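Local coordinates for T-cell surface glycoprotein CD1A1 antigen (Gallus gallus, PDB 3JVG), which probably presents lipid antigens to T cells, as other CD1 proteins do, in a groove formed by its MHC class I-like domain, at residues Gly28-Val33 and Ala175-Gln180; His6-Leu11 and Asp160-Ile165; Leu78-Met81 and Pro86-Phe89. One frame throughout, in Å; residues are numbered along the deposited sequence.

Contact 1: Gly28-Val33 and Ala175-Gln180; sequences GLLGDV and ADLERQ
The tight turn of a beta hairpin, L30 to V33, turns the side chains of L30 and V33 to the short helix 174-177, where they meet L177 and D176. The turn is of type II', and a reciprocal pair of backbone hydrogen bonds, L30 N to V33 O and V33 N to L30 O, both 2.9 Å, closes this two-residue hairpin. G31 suits its second position because the positive phi there (58°) is easily reached without a side chain. L30 and L177 cross at about a right angle, methyl against methyl: L30 CD1 lies 3.5 Å from L177 CD1, a tight approach, and 3.9 Å from L177 CD2. Both leucines depart from staggered torsions, L177 with chi1 at -104°, so some strain may accompany this closeness. In the MHC-like fold, the hairpin joins strands 21-30 and 33-38 of the platform sheet, while helix 174-177 follows the long helix 148-172 and leads to the immunoglobulin C1-set domain. V33 extends the apolar patch and lays both methyls along one side of D176: CG2 is 4.1 Å from D176 CB, and CG1 is 3.7 Å from D176 OD2. That carboxylate oxygen has polar partners elsewhere, a salt bridge from R49 NE and a hydrogen bond from W51 NE1, so an aspartate can lie against a valine. D32, on the turn, is hydrogen-bonded to the hydroxyls of Y207 and Y241 of the immunoglobulin-like part, which places the turn near that domain.

Contact 2: His6-Leu11 and Asp160-Ile165; sequences HMLKLL and DTCVDI
L8 reaches from the sheet floor of the MHC-like groove to C162 and I165 on the helix 148-172 that lies over it, the classic helix-on-sheet layering of the MHC and CD1 platform. The nearest CA atoms are those of L8 and C162, 7.6 Å apart, a gap that side chains must fill.

Apolar packing fills it. The side chain of L8 points to the helix with CG anti to the backbone N (chi1 177°), and its second torsion carries CD2 farthest from the strand. This one methyl does the touching: it approaches I165 CG2 at 4.1 Å, the two side chains crossing at a slant, and C162 SG at 4.3 Å. A leucine suits the site because its branched end spans the gap, while the beta-branched I165 offers CG2 close to the helix backbone. The side chain of I165 also lies about 4 Å from an unidentified bound molecule, consistent with its bordering the groove.

Covalent bonding adds to this. The sulfur of C162 forms a disulfide with C97 on strand 89-99, next to L8's strand in the sheet, so the helix is tied to the floor beside the leucine.

An ionic bond lies on the opposite face of the strand and takes no part between the two segments: K9 points away from the helix, and its NZ makes a salt bridge to an acidic side chain of another protein chain.

Backbone atoms complete the account. I165 N donates to T161 O at 3.0 Å, and C162 O lies 4.2 Å from L8 CD2, in van der Waals packing.

Contact 3: Leu78-Met81 and Pro86-Phe89; sequences LVQM and PYPF
The backbones stay well apart, with CA atoms 10.6 Å from each other at V79 and F89 and 10.1 Å at Q80 and Y87, as the chain leaves helix 58-82, one of the two helices walling the groove of the MHC-like platform, and doubles back towards strand 89-99. The side chains bridge this gap in two ways. Towards the interior, V79 CG1, anti to the backbone N (chi1 161°), meets the edge of the F89 ring close to its plane, 3.7 Å from F89 CE1 and 3.8 Å from F89 CZ. Compact valine fits against this edge, and F89 also meets the ring of F16 on strand 6-18. V79 lies about 4 Å from an unidentified bound molecule, consistent with its bordering the groove. Towards the surface, Y87 crosses Q80 at about a right angle, the amide and ring planes 85° apart. Its OH lies against the helix at Q80 CA (3.8 Å) and Q80 CG (4.0 Å). A water in the plane of the tyrosine ring is hydrogen-bonded to Y87 OH at 2.6 Å. Tyrosine suits this site because its long flat side chain ends in a hydroxyl able to meet both carbon and water. A cis peptide joins Y87 to P88, between the two aromatic residues. Q80 O, near the helix end, takes a hydrogen bond from the same water at 2.9 Å, so the hydroxyl of Y87 reaches it through the water and not directly.

In the fold
Along the chain the segments run 6-11, 28-33, 78-81, 86-89, 160-165 and 175-180, so contacts 1 and 2 interlock while contact 3 is nested inside both. Contacts 1 and 2, with centres 13 Å apart, share the eight-stranded platform sheet: strands 6-18 and 21-30 are neighbours there, joined by a probable hydrogen bond from L29 N to K9 O (2.7 Å), and helices 148-172 and 174-177 are consecutive. Contact 3 has its centre 35 Å from contact 1 and 29 Å from contact 2. Contact 2 sets helix 148-172 on the sheet, contact 3 packs the end of helix 58-82 on the chain leading into strand 89-99, and contact 1 lies where the platform passes to the immunoglobulin domain.

Contact 1: Gly28-Val33 and Ala175-Gln180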
ATOM      1  N   GLY A  28      -0.520  -9.394   5.898  1.00 18.25           N
ATOM      2  CA  GLY A  28       0.375 -10.400   5.255  1.00 17.01           C
ATOM      3  C   GLY A  28       0.268 -10.160   3.749  1.00 17.51           C
ATOM      4  O   GLY A  28      -0.850 -10.072   3.216  1.00 18.36           O
ATOM      5  N   LEU A  29       1.390  -9.983   3.066  1.00 16.68           N
ATOM      6  CA  LEU A  29       1.340  -9.720   1.650  1.00 17.08           C
ATOM      7  C   LEU A  29       2.229 -10.652   0.884  1.00 17.37           C
ATOM      8  O   LEU A  29       3.332 -10.976   1.340  1.00 17.21           O
ATOM      9  CB  LEU A  29       1.796  -8.276   1.354  1.00 17.09           C
ATOM     10  CG  LEU A  29       0.975  -7.112   1.935  1.00 17.03           C
ATOM     11  CD1 LEU A  29       1.799  -5.826   2.030  1.00 17.54           C
ATOM     12  CD2 LEU A  29      -0.292  -6.867   1.130  1.00 17.76           C
ATOM     13  N   LEU A  30       1.762 -11.020  -0.293  1.00 17.93           N
ATOM     14  CA  LEU A  30       2.508 -11.775  -1.254  1.00 18.48           C
ATOM     15  C   LEU A  30       2.505 -10.883  -2.496  1.00 19.03           C
ATOM     16  O   LEU A  30       1.514 -10.800  -3.248  1.00 19.47           O
ATOM     17  CB  LEU A  30       1.768 -13.107  -1.496  1.00 18.87           C
ATOM     18  CG  LEU A  30       2.479 -14.407  -1.915  1.00 23.24           C
ATOM     19  CD1 LEU A  30       1.893 -15.054  -3.141  1.00 24.60           C
ATOM     20  CD2 LEU A  30       4.023 -14.396  -1.918  1.00 22.97           C
ATOM     21  N   GLY A  31       3.613 -10.195  -2.710  1.00 19.16           N
ATOM     22  CA  GLY A  31       3.637  -9.071  -3.658  1.00 19.72           C
ATOM     23  C   GLY A  31       2.605  -8.044  -3.209  1.00 19.35           C
ATOM     24  O   GLY A  31       2.666  -7.519  -2.059  1.00 18.67           O
ATOM     25  N   ASP A  32       1.635  -7.742  -4.070  1.00 19.91           N
ATOM     26  CA  ASP A  32       0.562  -6.823  -3.644  1.00 19.75           C
ATOM     27  C   ASP A  32      -0.724  -7.609  -3.397  1.00 19.69           C
ATOM     28  O   ASP A  32      -1.771  -7.017  -3.318  1.00 19.89           O
ATOM     29  CB  ASP A  32       0.295  -5.703  -4.676  1.00 20.59           C
ATOM     30  CG  ASP A  32      -0.039  -6.243  -6.056  1.00 21.54           C
ATOM     31  OD1 ASP A  32      -0.034  -7.472  -6.240  1.00 21.54           O
ATOM     32  OD2 ASP A  32      -0.314  -5.437  -6.997  1.00 22.43           O
ATOM     33  N   VAL A  33      -0.648  -8.935  -3.340  1.00 19.60           N
ATOM     34  CA  VAL A  33      -1.830  -9.739  -3.028  1.00 19.66           C
ATOM     35  C   VAL A  33      -1.954  -9.866  -1.510  1.00 18.94           C
ATOM     36  O   VAL A  33      -1.017 -10.390  -0.832  1.00 18.46           O
ATOM     37  CB  VAL A  33      -1.748 -11.125  -3.643  1.00 20.09           C
ATOM     38  CG1 VAL A  33      -2.944 -11.975  -3.173  1.00 20.55           C
ATOM     39  CG2 VAL A  33      -1.620 -11.074  -5.199  1.00 21.02           C
ATOM     40  N   ALA A 175      -2.137 -18.583  -9.573  1.00 28.41           N
ATOM     41  CA  ALA A 175      -3.256 -17.901 -10.235  1.00 29.34           C
ATOM     42  C   ALA A 175      -3.364 -16.428  -9.875  1.00 28.18           C
ATOM     43  O   ALA A 175      -3.626 -15.618 -10.746  1.00 28.70           O
ATOM     44  CB  ALA A 175      -4.573 -18.626  -9.939  1.00 30.14           C
ATOM     45  N   ASP A 176      -3.163 -16.067  -8.605  1.00 27.22           N
ATOM     46  CA  ASP A 176      -3.165 -14.661  -8.219  1.00 26.29           C
ATOM     47  C   ASP A 176      -1.957 -13.924  -8.816  1.00 26.15           C
ATOM     48  O   ASP A 176      -2.064 -12.806  -9.384  1.00 24.56           O
ATOM     49  CB  ASP A 176      -3.137 -14.548  -6.700  1.00 26.35           C
ATOM     50  CG  ASP A 176      -4.485 -14.932  -6.054  1.00 29.87           C
ATOM     51  OD1 ASP A 176      -5.469 -15.179  -6.787  1.00 34.11           O
ATOM     52  OD2 ASP A 176      -4.563 -14.931  -4.808  1.00 26.48           O
ATOM     53  N   LEU A 177      -0.814 -14.583  -8.715  1.00 24.86           N
ATOM     54  CA  LEU A 177       0.430 -13.954  -9.056  1.00 25.18           C
ATOM     55  C   LEU A 177       0.465 -13.721 -10.549  1.00 26.34           C
ATOM     56  O   LEU A 177       1.006 -12.719 -11.003  1.00 26.09           O
ATOM     57  CB  LEU A 177       1.599 -14.841  -8.619  1.00 25.17           C
ATOM     58  CG  LEU A 177       2.451 -14.553  -7.399  1.00 26.20           C
ATOM     59  CD1 LEU A 177       1.821 -13.693  -6.313  1.00 29.47           C
ATOM     60  CD2 LEU A 177       3.021 -15.847  -6.800  1.00 27.63           C
ATOM     61  N   GLU A 178      -0.143 -14.624 -11.322  1.00 26.74           N
ATOM     62  CA  GLU A 178       0.026 -14.495 -12.764  1.00 29.07           C
ATOM     63  C   GLU A 178      -1.169 -13.836 -13.414  1.00 29.07           C
ATOM     64  O   GLU A 178      -1.272 -13.721 -14.625  1.00 30.16           O
ATOM     65  CB  GLU A 178       0.333 -15.855 -13.392  1.00 31.03           C
ATOM     66  CG  GLU A 178       1.527 -16.575 -12.712  1.00 34.48           C
ATOM     67  CD  GLU A 178       2.193 -17.612 -13.612  1.00 41.40           C
ATOM     68  OE1 GLU A 178       1.509 -18.164 -14.513  1.00 42.02           O
ATOM     69  OE2 GLU A 178       3.418 -17.849 -13.417  1.00 45.19           O
ATOM     70  N   ARG A 179      -2.095 -13.407 -12.580  1.00 24.61           N
ATOM     71  CA  ARG A 179      -3.278 -12.743 -13.053  1.00 23.70           C
ATOM     72  C   ARG A 179      -2.841 -11.505 -13.835  1.00 22.39           C
ATOM     73  O   ARG A 179      -1.935 -10.759 -13.417  1.00 21.73           O
ATOM     74  CB  ARG A 179      -4.154 -12.417 -11.835  1.00 23.41           C
ATOM     75  CG  ARG A 179      -5.150 -11.295 -12.011  1.00 23.19           C
ATOM     76  CD  ARG A 179      -6.093 -11.253 -10.795  1.00 23.59           C
ATOM     77  NE  ARG A 179      -6.987 -10.110 -10.868  1.00 23.75           N
ATOM     78  CZ  ARG A 179      -6.679  -8.895 -10.404  1.00 25.31           C
ATOM     79  NH1 ARG A 179      -5.516  -8.675  -9.801  1.00 24.90           N
ATOM     80  NH2 ARG A 179      -7.538  -7.901 -10.514  1.00 21.57           N
ATOM     81  N   GLN A 180      -3.399 -11.327 -15.015  1.00 22.47           N
ATOM     82  CA  GLN A 180      -3.253 -10.045 -15.668  1.00 22.42           C
ATOM     83  C   GLN A 180      -4.567  -9.426 -16.126  1.00 21.25           C
ATOM     84  O   GLN A 180      -5.502 -10.124 -16.510  1.00 22.01           O
ATOM     85  CB  GLN A 180      -2.275 -10.111 -16.822  1.00 23.94           C
ATOM     86  CG  GLN A 180      -2.558 -11.189 -17.774  1.00 32.61           C
ATOM     87  CD  GLN A 180      -1.585 -11.180 -18.924  1.00 37.61           C
ATOM     88  OE1 GLN A 180      -0.362 -11.188 -18.723  1.00 39.21           O
ATOM     89  NE2 GLN A 180      -2.126 -11.130 -20.145  1.00 39.76           N
TER

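Contact 2: His6-Leu11 and Asp160-Ile165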
ATOM      1  N   HIS A   6       9.781 -12.406  -6.383  1.00 30.15           N
ATOM      2  CA  HIS A   6       8.649 -12.528  -5.457  1.00 27.51           C
ATOM      3  C   HIS A   6       9.013 -12.195  -4.018  1.00 24.96           C
ATOM      4  O   HIS A   6      10.156 -12.331  -3.597  1.00 24.30           O
ATOM      5  CB  HIS A   6       8.103 -13.956  -5.509  1.00 27.88           C
ATOM      6  CG  HIS A   6       7.551 -14.320  -6.846  1.00 30.60           C
ATOM      7  ND1 HIS A   6       8.312 -14.936  -7.816  1.00 33.82           N
ATOM      8  CD2 HIS A   6       6.338 -14.089  -7.402  1.00 30.74           C
ATOM      9  CE1 HIS A   6       7.583 -15.091  -8.906  1.00 34.28           C
ATOM     10  NE2 HIS A   6       6.379 -14.598  -8.677  1.00 34.33           N
ATOM     11  N   MET A   7       8.009 -11.812  -3.252  1.00 22.27           N
ATOM     12  CA  MET A   7       8.217 -11.300  -1.913  1.00 21.27           C
ATOM     13  C   MET A   7       7.062 -11.699  -1.020  1.00 19.68           C
ATOM     14  O   MET A   7       5.904 -11.607  -1.400  1.00 20.47           O
ATOM     15  CB  MET A   7       8.320  -9.778  -1.971  1.00 19.99           C
ATOM     16  CG  MET A   7       8.207  -9.059  -0.647  1.00 24.41           C
ATOM     17  SD  MET A   7       8.566  -7.271  -0.768  1.00 34.58           S
ATOM     18  CE  MET A   7      10.343  -7.297  -0.954  1.00 28.33           C
ATOM     19  N   LEU A   8       7.394 -12.090   0.187  1.00 19.13           N
ATOM     20  CA  LEU A   8       6.427 -12.387   1.202  1.00 18.97           C
ATOM     21  C   LEU A   8       6.728 -11.343   2.250  1.00 18.16           C
ATOM     22  O   LEU A   8       7.907 -11.278   2.705  1.00 18.43           O
ATOM     23  CB  LEU A   8       6.680 -13.788   1.798  1.00 19.28           C
ATOM     24  CG  LEU A   8       5.759 -14.178   2.946  1.00 19.71           C
ATOM     25  CD1 LEU A   8       4.378 -13.832   2.510  1.00 23.31           C
ATOM     26  CD2 LEU A   8       5.843 -15.586   3.118  1.00 21.50           C
ATOM     27  N   LYS A   9       5.706 -10.597   2.669  1.00 16.83           N
ATOM     28  CA  LYS A   9       5.906  -9.539   3.618  1.00 16.43           C
ATOM     29  C   LYS A   9       4.837  -9.463   4.718  1.00 16.06           C
ATOM     30  O   LYS A   9       3.618  -9.400   4.436  1.00 17.73           O
ATOM     31  CB  LYS A   9       5.947  -8.187   2.903  1.00 16.60           C
ATOM     32  CG  LYS A   9       6.385  -7.076   3.770  1.00 17.56           C
ATOM     33  CD  LYS A   9       6.046  -5.710   3.147  1.00 26.85           C
ATOM     34  CE  LYS A   9       6.941  -5.291   2.038  1.00 32.93           C
ATOM     35  NZ  LYS A   9       6.187  -4.315   1.139  1.00 33.52           N
ATOM     36  N   LEU A  10       5.284  -9.423   5.952  1.00 15.83           N
ATOM     37  CA  LEU A  10       4.371  -9.263   7.065  1.00 15.96           C
ATOM     38  C   LEU A  10       4.577  -7.887   7.637  1.00 16.49           C
ATOM     39  O   LEU A  10       5.717  -7.524   8.009  1.00 18.04           O
ATOM     40  CB  LEU A  10       4.655 -10.296   8.153  1.00 15.74           C
ATOM     41  CG  LEU A  10       4.567 -11.782   7.737  1.00 16.62           C
ATOM     42  CD1 LEU A  10       4.969 -12.673   8.932  1.00 19.32           C
ATOM     43  CD2 LEU A  10       3.121 -12.153   7.232  1.00 16.20           C
ATOM     44  N   LEU A  11       3.481  -7.164   7.784  1.00 15.67           N
ATOM     45  CA  LEU A  11       3.494  -5.813   8.298  1.00 15.74           C
ATOM     46  C   LEU A  11       2.743  -5.785   9.630  1.00 16.05           C
ATOM     47  O   LEU A  11       1.630  -6.373   9.793  1.00 16.59           O
ATOM     48  CB  LEU A  11       2.756  -4.942   7.300  1.00 15.98           C
ATOM     49  CG  LEU A  11       3.333  -4.708   5.896  1.00 16.08           C
ATOM     50  CD1 LEU A  11       2.472  -3.624   5.153  1.00 16.51           C
ATOM     51  CD2 LEU A  11       4.950  -4.286   5.916  1.00 16.06           C
ATOM     52  N   ASP A 160      15.312 -19.541   6.140  1.00 23.59           N
ATOM     53  CA  ASP A 160      14.874 -20.886   5.792  1.00 25.06           C
ATOM     54  C   ASP A 160      13.346 -20.969   5.731  1.00 24.54           C
ATOM     55  O   ASP A 160      12.742 -21.234   4.673  1.00 24.07           O
ATOM     56  CB  ASP A 160      15.432 -21.915   6.782  1.00 27.79           C
ATOM     57  CG  ASP A 160      16.972 -21.863   6.898  1.00 32.96           C
ATOM     58  OD1 ASP A 160      17.701 -21.765   5.872  1.00 38.13           O
ATOM     59  OD2 ASP A 160      17.471 -21.889   8.039  1.00 39.88           O
ATOM     60  N   THR A 161      12.701 -20.713   6.859  1.00 23.80           N
ATOM     61  CA  THR A 161      11.292 -20.919   6.904  1.00 23.60           C
ATOM     62  C   THR A 161      10.479 -19.887   6.078  1.00 22.66           C
ATOM     63  O   THR A 161       9.551 -20.276   5.371  1.00 20.90           O
ATOM     64  CB  THR A 161      10.758 -21.277   8.328  1.00 24.21           C
ATOM     65  OG1 THR A 161       9.665 -20.454   8.726  1.00 27.28           O
ATOM     66  CG2 THR A 161      11.824 -21.405   9.363  1.00 23.09           C
ATOM     67  N   CYS A 162      10.860 -18.606   6.129  1.00 22.26           N
ATOM     68  CA  CYS A 162      10.202 -17.607   5.281  1.00 23.00           C
ATOM     69  C   CYS A 162      10.340 -17.948   3.795  1.00 22.60           C
ATOM     70  O   CYS A 162       9.360 -17.913   3.077  1.00 22.86           O
ATOM     71  CB  CYS A 162      10.813 -16.229   5.504  1.00 23.81           C
ATOM     72  SG  CYS A 162       9.751 -14.999   4.887  1.00 29.46           S
ATOM     73  N   VAL A 163      11.554 -18.268   3.353  1.00 21.90           N
ATOM     74  CA  VAL A 163      11.854 -18.650   1.963  1.00 23.10           C
ATOM     75  C   VAL A 163      11.092 -19.919   1.522  1.00 24.39           C
ATOM     76  O   VAL A 163      10.481 -19.965   0.423  1.00 24.42           O
ATOM     77  CB  VAL A 163      13.407 -18.842   1.763  1.00 24.75           C
ATOM     78  CG1 VAL A 163      13.745 -19.493   0.435  1.00 26.85           C
ATOM     79  CG2 VAL A 163      14.142 -17.515   1.905  1.00 22.65           C
ATOM     80  N   ASP A 164      11.119 -20.942   2.378  1.00 24.40           N
ATOM     81  CA  ASP A 164      10.424 -22.154   2.073  1.00 25.66           C
ATOM     82  C   ASP A 164       8.939 -21.905   1.899  1.00 24.15           C
ATOM     83  O   ASP A 164       8.333 -22.468   0.998  1.00 25.49           O
ATOM     84  CB  ASP A 164      10.599 -23.158   3.181  1.00 27.58           C
ATOM     85  CG  ASP A 164      12.034 -23.711   3.278  1.00 32.96           C
ATOM     86  OD1 ASP A 164      12.927 -23.383   2.435  1.00 36.53           O
ATOM     87  OD2 ASP A 164      12.240 -24.481   4.244  1.00 37.99           O
ATOM     88  N   ILE A 165       8.343 -21.127   2.794  1.00 21.74           N
ATOM     89  CA  ILE A 165       6.933 -20.800   2.680  1.00 21.13           C
ATOM     90  C   ILE A 165       6.666 -19.953   1.423  1.00 20.90           C
ATOM     91  O   ILE A 165       5.688 -20.211   0.692  1.00 21.28           O
ATOM     92  CB  ILE A 165       6.398 -20.105   3.913  1.00 20.88           C
ATOM     93  CG1 ILE A 165       6.402 -21.106   5.081  1.00 23.36           C
ATOM     94  CG2 ILE A 165       4.970 -19.546   3.632  1.00 19.66           C
ATOM     95  CD1 ILE A 165       6.245 -20.503   6.477  1.00 24.57           C
TER

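Contact 3: Leu78-Met81 and Pro86-Phe89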
ATOM      1  N   LEU A  78       7.373  -5.535  25.579  1.00 23.99           N
ATOM      2  CA  LEU A  78       8.732  -5.011  25.631  1.00 25.51           C
ATOM      3  C   LEU A  78       8.784  -3.494  25.638  1.00 26.11           C
ATOM      4  O   LEU A  78       9.535  -2.913  26.420  1.00 26.21           O
ATOM      5  CB  LEU A  78       9.580  -5.529  24.467  1.00 25.13           C
ATOM      6  CG  LEU A  78      10.028  -6.990  24.608  1.00 28.53           C
ATOM      7  CD1 LEU A  78      10.632  -7.429  23.295  1.00 30.30           C
ATOM      8  CD2 LEU A  78      11.019  -7.212  25.770  1.00 28.14           C
ATOM      9  N   VAL A  79       7.972  -2.876  24.762  1.00 25.96           N
ATOM     10  CA  VAL A  79       7.866  -1.432  24.635  1.00 24.78           C
ATOM     11  C   VAL A  79       7.402  -0.823  25.944  1.00 26.79           C
ATOM     12  O   VAL A  79       8.007   0.108  26.443  1.00 26.37           O
ATOM     13  CB  VAL A  79       6.890  -1.046  23.488  1.00 24.61           C
ATOM     14  CG1 VAL A  79       6.427   0.384  23.637  1.00 23.38           C
ATOM     15  CG2 VAL A  79       7.517  -1.286  22.099  1.00 20.67           C
ATOM     16  N   GLN A  80       6.343  -1.366  26.528  1.00 29.01           N
ATOM     17  CA  GLN A  80       5.818  -0.806  27.765  1.00 32.69           C
ATOM     18  C   GLN A  80       6.801  -0.926  28.898  1.00 34.78           C
ATOM     19  O   GLN A  80       6.922  -0.004  29.703  1.00 35.94           O
ATOM     20  CB  GLN A  80       4.510  -1.477  28.156  1.00 33.65           C
ATOM     21  CG  GLN A  80       3.379  -1.141  27.220  1.00 35.72           C
ATOM     22  CD  GLN A  80       2.146  -1.962  27.529  1.00 40.62           C
ATOM     23  OE1 GLN A  80       2.199  -2.935  28.311  1.00 42.37           O
ATOM     24  NE2 GLN A  80       1.014  -1.564  26.949  1.00 39.18           N
ATOM     25  N   MET A  81       7.524  -2.046  28.933  1.00 35.91           N
ATOM     26  CA  MET A  81       8.555  -2.303  29.948  1.00 39.24           C
ATOM     27  C   MET A  81       9.756  -1.349  29.863  1.00 39.76           C
ATOM     28  O   MET A  81      10.227  -0.863  30.867  1.00 40.93           O
ATOM     29  CB  MET A  81       8.998  -3.774  29.904  1.00 38.79           C
ATOM     30  CG  MET A  81      10.068  -4.170  30.907  1.00 45.95           C
ATOM     31  SD  MET A  81      10.018  -5.933  31.409  1.00 56.47           S
ATOM     32  CE  MET A  81      11.334  -5.952  32.627  1.00 57.54           C
ATOM     33  N   PRO A  86       7.204   9.403  26.223  1.00 51.79           N
ATOM     34  CA  PRO A  86       5.793   9.659  26.519  1.00 51.87           C
ATOM     35  C   PRO A  86       4.803   9.186  25.471  1.00 49.80           C
ATOM     36  O   PRO A  86       5.073   9.221  24.279  1.00 48.39           O
ATOM     37  CB  PRO A  86       5.725  11.190  26.600  1.00 53.56           C
ATOM     38  CG  PRO A  86       6.792  11.660  25.678  1.00 53.40           C
ATOM     39  CD  PRO A  86       7.880  10.609  25.691  1.00 52.23           C
ATOM     40  N   TYR A  87       3.628   8.808  25.947  1.00 49.25           N
ATOM     41  CA  TYR A  87       2.533   8.333  25.114  1.00 47.32           C
ATOM     42  C   TYR A  87       1.970   9.579  24.485  1.00 46.56           C
ATOM     43  O   TYR A  87       2.222  10.632  25.025  1.00 48.82           O
ATOM     44  CB  TYR A  87       1.554   7.555  26.020  1.00 48.08           C
ATOM     45  CG  TYR A  87       2.243   6.283  26.549  1.00 48.55           C
ATOM     46  CD1 TYR A  87       2.536   5.246  25.673  1.00 46.84           C
ATOM     47  CD2 TYR A  87       2.663   6.144  27.897  1.00 49.89           C
ATOM     48  CE1 TYR A  87       3.193   4.086  26.088  1.00 47.88           C
ATOM     49  CE2 TYR A  87       3.337   4.958  28.344  1.00 48.06           C
ATOM     50  CZ  TYR A  87       3.599   3.915  27.422  1.00 48.99           C
ATOM     51  OH  TYR A  87       4.266   2.695  27.723  1.00 42.51           O
ATOM     52  N   PRO A  88       1.307   9.506  23.299  1.00 44.11           N
ATOM     53  CA  PRO A  88       1.148   8.419  22.289  1.00 40.42           C
ATOM     54  C   PRO A  88       2.310   8.308  21.263  1.00 36.51           C
ATOM     55  O   PRO A  88       2.977   9.291  20.938  1.00 36.33           O
ATOM     56  CB  PRO A  88      -0.163   8.779  21.591  1.00 40.56           C
ATOM     57  CG  PRO A  88      -0.175  10.292  21.641  1.00 43.22           C
ATOM     58  CD  PRO A  88       0.505  10.692  22.939  1.00 44.72           C
ATOM     59  N   PHE A  89       2.574   7.101  20.796  1.00 32.72           N
ATOM     60  CA  PHE A  89       3.589   6.905  19.769  1.00 28.82           C
ATOM     61  C   PHE A  89       3.293   5.634  18.994  1.00 25.95           C
ATOM     62  O   PHE A  89       2.449   4.828  19.402  1.00 24.69           O
ATOM     63  CB  PHE A  89       5.012   6.879  20.355  1.00 29.06           C
ATOM     64  CG  PHE A  89       5.196   5.890  21.465  1.00 29.29           C
ATOM     65  CD1 PHE A  89       5.340   4.542  21.199  1.00 26.97           C
ATOM     66  CD2 PHE A  89       5.224   6.314  22.785  1.00 32.15           C
ATOM     67  CE1 PHE A  89       5.494   3.633  22.253  1.00 27.38           C
ATOM     68  CE2 PHE A  89       5.395   5.407  23.835  1.00 32.61           C
ATOM     69  CZ  PHE A  89       5.528   4.070  23.567  1.00 29.09           C
TER
HETATM   70  O   HOH W   1       5.482   2.512  30.026  1.00  2.00           O